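Local coordinates for peptide ABC transporter, peptide-binding protein (PDB 2D5W) that binds oligopeptides, as in its complex with a pentapeptide, and probably delivers them to an ABC transporter for uptake, at residues Leu119-Ile131 against Thr138-Tyr150. Residues are numbered along the deposited sequence; the frame is centred on the assembly and turned at random.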
# COMPACT_ATOMS: atom_id res chain seq x y z
N LEU A 119 7.13 -8.57 3.45
CA LEU A 119 5.73 -8.49 3.05
C LEU A 119 5.37 -9.55 2.03
O LEU A 119 4.24 -10.04 2.02
CB LEU A 119 5.45 -7.12 2.43
CG LEU A 119 5.59 -5.88 3.31
CD1 LEU A 119 5.65 -4.63 2.43
CD2 LEU A 119 4.42 -5.81 4.28
N ASN A 120 6.31 -9.89 1.16
CA ASN A 120 6.07 -10.88 0.12
C ASN A 120 7.13 -11.97 0.12
O ASN A 120 8.11 -11.91 -0.63
CB ASN A 120 6.01 -10.21 -1.26
CG ASN A 120 6.98 -9.05 -1.40
OD1 ASN A 120 6.83 -8.02 -0.74
ND2 ASN A 120 7.98 -9.22 -2.26
N PRO A 121 6.95 -12.99 0.97
CA PRO A 121 7.89 -14.10 1.07
C PRO A 121 8.01 -14.90 -0.23
O PRO A 121 9.01 -15.58 -0.45
CB PRO A 121 7.33 -14.93 2.22
CG PRO A 121 6.57 -13.94 3.04
CD PRO A 121 5.90 -13.08 2.00
N ASP A 122 6.99 -14.84 -1.08
CA ASP A 122 7.03 -15.55 -2.35
C ASP A 122 8.11 -14.96 -3.24
O ASP A 122 8.93 -15.69 -3.80
CB ASP A 122 5.66 -15.48 -3.05
CG ASP A 122 5.72 -15.96 -4.49
OD1 ASP A 122 6.09 -15.16 -5.38
OD2 ASP A 122 5.42 -17.15 -4.73
N PHE A 123 8.12 -13.63 -3.37
CA PHE A 123 9.12 -12.94 -4.18
C PHE A 123 10.51 -13.33 -3.71
O PHE A 123 11.38 -13.70 -4.51
CB PHE A 123 8.95 -11.42 -4.04
CG PHE A 123 10.06 -10.61 -4.66
CD1 PHE A 123 9.98 -10.19 -5.99
CD2 PHE A 123 11.19 -10.27 -3.92
CE1 PHE A 123 11.00 -9.44 -6.56
CE2 PHE A 123 12.22 -9.51 -4.48
CZ PHE A 123 12.12 -9.10 -5.81
N TRP A 124 10.72 -13.26 -2.40
CA TRP A 124 12.02 -13.56 -1.84
C TRP A 124 12.48 -15.01 -1.95
O TRP A 124 13.64 -15.32 -1.71
CB TRP A 124 12.08 -13.05 -0.40
CG TRP A 124 12.19 -11.55 -0.42
CD1 TRP A 124 11.22 -10.64 -0.13
CD2 TRP A 124 13.32 -10.80 -0.88
NE1 TRP A 124 11.67 -9.37 -0.38
CE2 TRP A 124 12.96 -9.44 -0.85
CE3 TRP A 124 14.60 -11.16 -1.32
CZ2 TRP A 124 13.84 -8.42 -1.24
CZ3 TRP A 124 15.48 -10.15 -1.72
CH2 TRP A 124 15.09 -8.80 -1.68
N GLU A 125 11.57 -15.89 -2.34
CA GLU A 125 11.92 -17.29 -2.52
C GLU A 125 12.33 -17.57 -3.96
O GLU A 125 13.24 -18.35 -4.22
CB GLU A 125 10.74 -18.20 -2.16
CG GLU A 125 10.48 -18.32 -0.67
CD GLU A 125 11.56 -19.11 0.04
OE1 GLU A 125 11.56 -19.13 1.29
OE2 GLU A 125 12.41 -19.71 -0.64
N ARG A 126 11.67 -16.90 -4.91
CA ARG A 126 11.95 -17.15 -6.33
C ARG A 126 12.78 -16.12 -7.09
O ARG A 126 13.05 -16.31 -8.27
CB ARG A 126 10.62 -17.37 -7.06
CG ARG A 126 9.79 -16.12 -7.14
CD ARG A 126 8.35 -16.37 -7.60
NE ARG A 126 7.68 -15.08 -7.70
CZ ARG A 126 7.82 -14.25 -8.73
NH1 ARG A 126 7.20 -13.08 -8.73
NH2 ARG A 126 8.55 -14.61 -9.77
N VAL A 127 13.19 -15.04 -6.44
CA VAL A 127 13.98 -14.04 -7.13
C VAL A 127 15.41 -13.99 -6.61
O VAL A 127 15.64 -14.05 -5.40
CB VAL A 127 13.35 -12.63 -7.01
CG1 VAL A 127 14.14 -11.62 -7.82
CG2 VAL A 127 11.90 -12.68 -7.50
N ASN A 128 16.36 -13.91 -7.53
CA ASN A 128 17.77 -13.85 -7.18
C ASN A 128 18.46 -12.84 -8.09
O ASN A 128 17.85 -12.31 -9.02
CB ASN A 128 18.42 -15.23 -7.35
CG ASN A 128 18.07 -16.17 -6.22
OD1 ASN A 128 18.54 -16.00 -5.09
ND2 ASN A 128 17.24 -17.16 -6.50
N VAL A 129 19.72 -12.55 -7.80
CA VAL A 129 20.47 -11.60 -8.60
C VAL A 129 21.86 -12.13 -8.94
O VAL A 129 22.45 -12.88 -8.17
CB VAL A 129 20.60 -10.23 -7.86
CG1 VAL A 129 21.47 -10.39 -6.62
CG2 VAL A 129 21.19 -9.19 -8.80
N ARG A 130 22.34 -11.75 -10.11
CA ARG A 130 23.67 -12.13 -10.58
C ARG A 130 24.37 -10.82 -10.92
O ARG A 130 23.83 -10.00 -11.66
CB ARG A 130 23.56 -13.02 -11.82
CG ARG A 130 24.89 -13.49 -12.37
CD ARG A 130 24.67 -14.49 -13.49
NE ARG A 130 23.82 -13.94 -14.55
CZ ARG A 130 23.29 -14.66 -15.53
NH1 ARG A 130 22.54 -14.07 -16.45
NH2 ARG A 130 23.51 -15.97 -15.60
N ILE A 131 25.56 -10.62 -10.36
CA ILE A 131 26.31 -9.39 -10.60
C ILE A 131 27.42 -9.58 -11.64
O ILE A 131 28.28 -10.44 -11.47
CB ILE A 131 26.97 -8.89 -9.28
CG1 ILE A 131 25.93 -8.83 -8.16
CG2 ILE A 131 27.61 -7.53 -9.50
CD1 ILE A 131 24.77 -7.89 -8.43
N THR A 138 21.81 -8.83 -13.22
CA THR A 138 20.69 -9.54 -13.81
C THR A 138 19.77 -10.06 -12.73
O THR A 138 20.21 -10.70 -11.78
CB THR A 138 21.18 -10.74 -14.65
OG1 THR A 138 22.05 -10.28 -15.68
CG2 THR A 138 20.01 -11.48 -15.27
N LEU A 139 18.48 -9.75 -12.86
CA LEU A 139 17.50 -10.24 -11.90
C LEU A 139 16.98 -11.55 -12.49
O LEU A 139 16.68 -11.63 -13.68
CB LEU A 139 16.36 -9.24 -11.74
CG LEU A 139 16.75 -7.90 -11.10
CD1 LEU A 139 15.56 -6.96 -11.10
CD2 LEU A 139 17.25 -8.13 -9.67
N ILE A 140 16.89 -12.58 -11.65
CA ILE A 140 16.45 -13.89 -12.08
C ILE A 140 15.18 -14.31 -11.33
O ILE A 140 15.19 -14.41 -10.11
CB ILE A 140 17.54 -14.95 -11.81
CG1 ILE A 140 18.86 -14.50 -12.46
CG2 ILE A 140 17.11 -16.30 -12.37
CD1 ILE A 140 20.06 -15.32 -12.03
N PHE A 141 14.11 -14.54 -12.08
CA PHE A 141 12.84 -14.95 -11.50
C PHE A 141 12.55 -16.38 -11.94
O PHE A 141 12.43 -16.66 -13.13
CB PHE A 141 11.69 -14.05 -11.98
CG PHE A 141 11.95 -12.58 -11.84
CD1 PHE A 141 12.81 -11.92 -12.71
CD2 PHE A 141 11.32 -11.84 -10.85
CE1 PHE A 141 13.04 -10.55 -12.61
CE2 PHE A 141 11.54 -10.46 -10.73
CZ PHE A 141 12.40 -9.82 -11.61
N GLU A 142 12.43 -17.29 -10.97
CA GLU A 142 12.14 -18.68 -11.29
C GLU A 142 11.37 -19.35 -10.15
O GLU A 142 11.90 -19.53 -9.06
CB GLU A 142 13.43 -19.44 -11.57
CG GLU A 142 13.20 -20.88 -12.01
CD GLU A 142 14.48 -21.64 -12.28
OE1 GLU A 142 15.26 -21.22 -13.15
OE2 GLU A 142 14.71 -22.67 -11.60
N PRO A 143 10.11 -19.73 -10.40
CA PRO A 143 9.40 -19.55 -11.67
C PRO A 143 9.02 -18.09 -11.88
O PRO A 143 8.82 -17.35 -10.92
CB PRO A 143 8.18 -20.45 -11.51
CG PRO A 143 7.87 -20.31 -10.06
CD PRO A 143 9.24 -20.41 -9.41
N ALA A 144 8.92 -17.68 -13.14
CA ALA A 144 8.56 -16.31 -13.47
C ALA A 144 7.05 -16.12 -13.42
O ALA A 144 6.29 -17.03 -13.78
CB ALA A 144 9.09 -15.96 -14.85
N TYR A 145 6.63 -14.95 -12.97
CA TYR A 145 5.21 -14.60 -12.90
C TYR A 145 4.92 -13.59 -14.00
O TYR A 145 5.82 -12.88 -14.46
CB TYR A 145 4.85 -14.01 -11.54
CG TYR A 145 4.82 -15.00 -10.39
CD1 TYR A 145 4.43 -14.60 -9.11
CD2 TYR A 145 5.17 -16.34 -10.58
CE1 TYR A 145 4.39 -15.50 -8.05
CE2 TYR A 145 5.14 -17.25 -9.53
CZ TYR A 145 4.75 -16.83 -8.27
OH TYR A 145 4.73 -17.74 -7.24
N TYR A 146 3.66 -13.50 -14.41
CA TYR A 146 3.26 -12.61 -15.49
C TYR A 146 3.58 -11.13 -15.29
O TYR A 146 3.70 -10.39 -16.27
CB TYR A 146 1.76 -12.76 -15.76
CG TYR A 146 0.86 -12.02 -14.80
CD1 TYR A 146 0.35 -10.76 -15.13
CD2 TYR A 146 0.53 -12.56 -13.56
CE1 TYR A 146 -0.47 -10.06 -14.25
CE2 TYR A 146 -0.29 -11.86 -12.67
CZ TYR A 146 -0.78 -10.62 -13.02
OH TYR A 146 -1.58 -9.92 -12.14
N TYR A 147 3.73 -10.71 -14.04
CA TYR A 147 3.99 -9.31 -13.73
C TYR A 147 5.43 -8.93 -13.36
O TYR A 147 5.68 -7.79 -12.98
CB TYR A 147 3.07 -8.86 -12.59
CG TYR A 147 3.19 -9.65 -11.30
CD1 TYR A 147 4.43 -9.81 -10.66
CD2 TYR A 147 2.07 -10.19 -10.68
CE1 TYR A 147 4.53 -10.46 -9.43
CE2 TYR A 147 2.15 -10.84 -9.45
CZ TYR A 147 3.39 -10.98 -8.83
OH TYR A 147 3.48 -11.60 -7.61
N ASP A 148 6.36 -9.87 -13.49
CA ASP A 148 7.74 -9.58 -13.10
C ASP A 148 8.45 -8.44 -13.83
O ASP A 148 9.39 -7.85 -13.29
CB ASP A 148 8.57 -10.86 -13.17
CG ASP A 148 8.22 -11.84 -12.05
OD1 ASP A 148 8.53 -13.04 -12.18
OD2 ASP A 148 7.64 -11.40 -11.02
N THR A 149 8.01 -8.10 -15.04
CA THR A 149 8.64 -7.01 -15.77
C THR A 149 7.96 -5.67 -15.50
O THR A 149 8.42 -4.63 -15.98
CB THR A 149 8.63 -7.24 -17.30
OG1 THR A 149 7.28 -7.30 -17.77
CG2 THR A 149 9.35 -8.54 -17.65
N TYR A 150 6.87 -5.69 -14.74
CA TYR A 150 6.13 -4.47 -14.41
C TYR A 150 6.89 -3.56 -13.46
O TYR A 150 7.24 -3.95 -12.35
CB TYR A 150 4.78 -4.82 -13.76
CG TYR A 150 3.78 -5.57 -14.62
CD1 TYR A 150 2.51 -5.85 -14.13
CD2 TYR A 150 4.10 -6.03 -15.90
CE1 TYR A 150 1.58 -6.55 -14.88
CE2 TYR A 150 3.17 -6.74 -16.67
CZ TYR A 150 1.91 -7.00 -16.14
OH TYR A 150 0.97 -7.69 -16.87
O HOH W 1 5.85 -12.38 -6.16
O HOH W 2 15.90 -17.12 -9.05
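Arg126, the last residue of helix 121-126, lays its guanidinium flat on the ring of Tyr145. CB starts against the backbone of Glu142, 3.2 Å from Glu142 O. CG lies between the backbone N and the carbonyl carbon (chi1 69°), and from there the chain runs extended to NE, carrying CD past Pro143 O and over the Tyr145 face in a CH-pi contact. NE turns back to its own helix, in a salt bridge to Asp122 OD1 (2.8 Å). CZ lies over the ring face, 3.5 Å from the Tyr145 centroid, a cation-pi stack with the planes 18° apart. At the tip, NH1 and NH2 grip Asp148 end-on, NH1 to OD2 and NH2 to OD1, each at 2.9 Å. Aspartate suits this end because its two oxygens match the two nitrogens, OD1 also taking the Tyr145 backbone N-H. Arg126 NH2 reaches Pro143 O as well (3.0 Å). NH1 meets a water shared with Asp122 and the hydroxyl of Tyr147, which also bonds to Asp475. Arginine suits this buried place because its five N-H groups serve all these acceptors while its face still stacks. Tyrosine adds a hydroxyl, which donates to Asp122 OD2 (2.7 Å). Beyond Arg126, strands 127-131 and 136-141 form an antiparallel hairpin: Asn128-Ile140 and Arg130-Thr138 are hydrogen-bonded pairs, Val127-Phe141 a non-hydrogen-bonded one. Strand 127-131 edges the four-stranded sheet, strand 78-86 flanks 136-141, and Phe108 of helix 101-112 covers Val127, Val129 and Leu139.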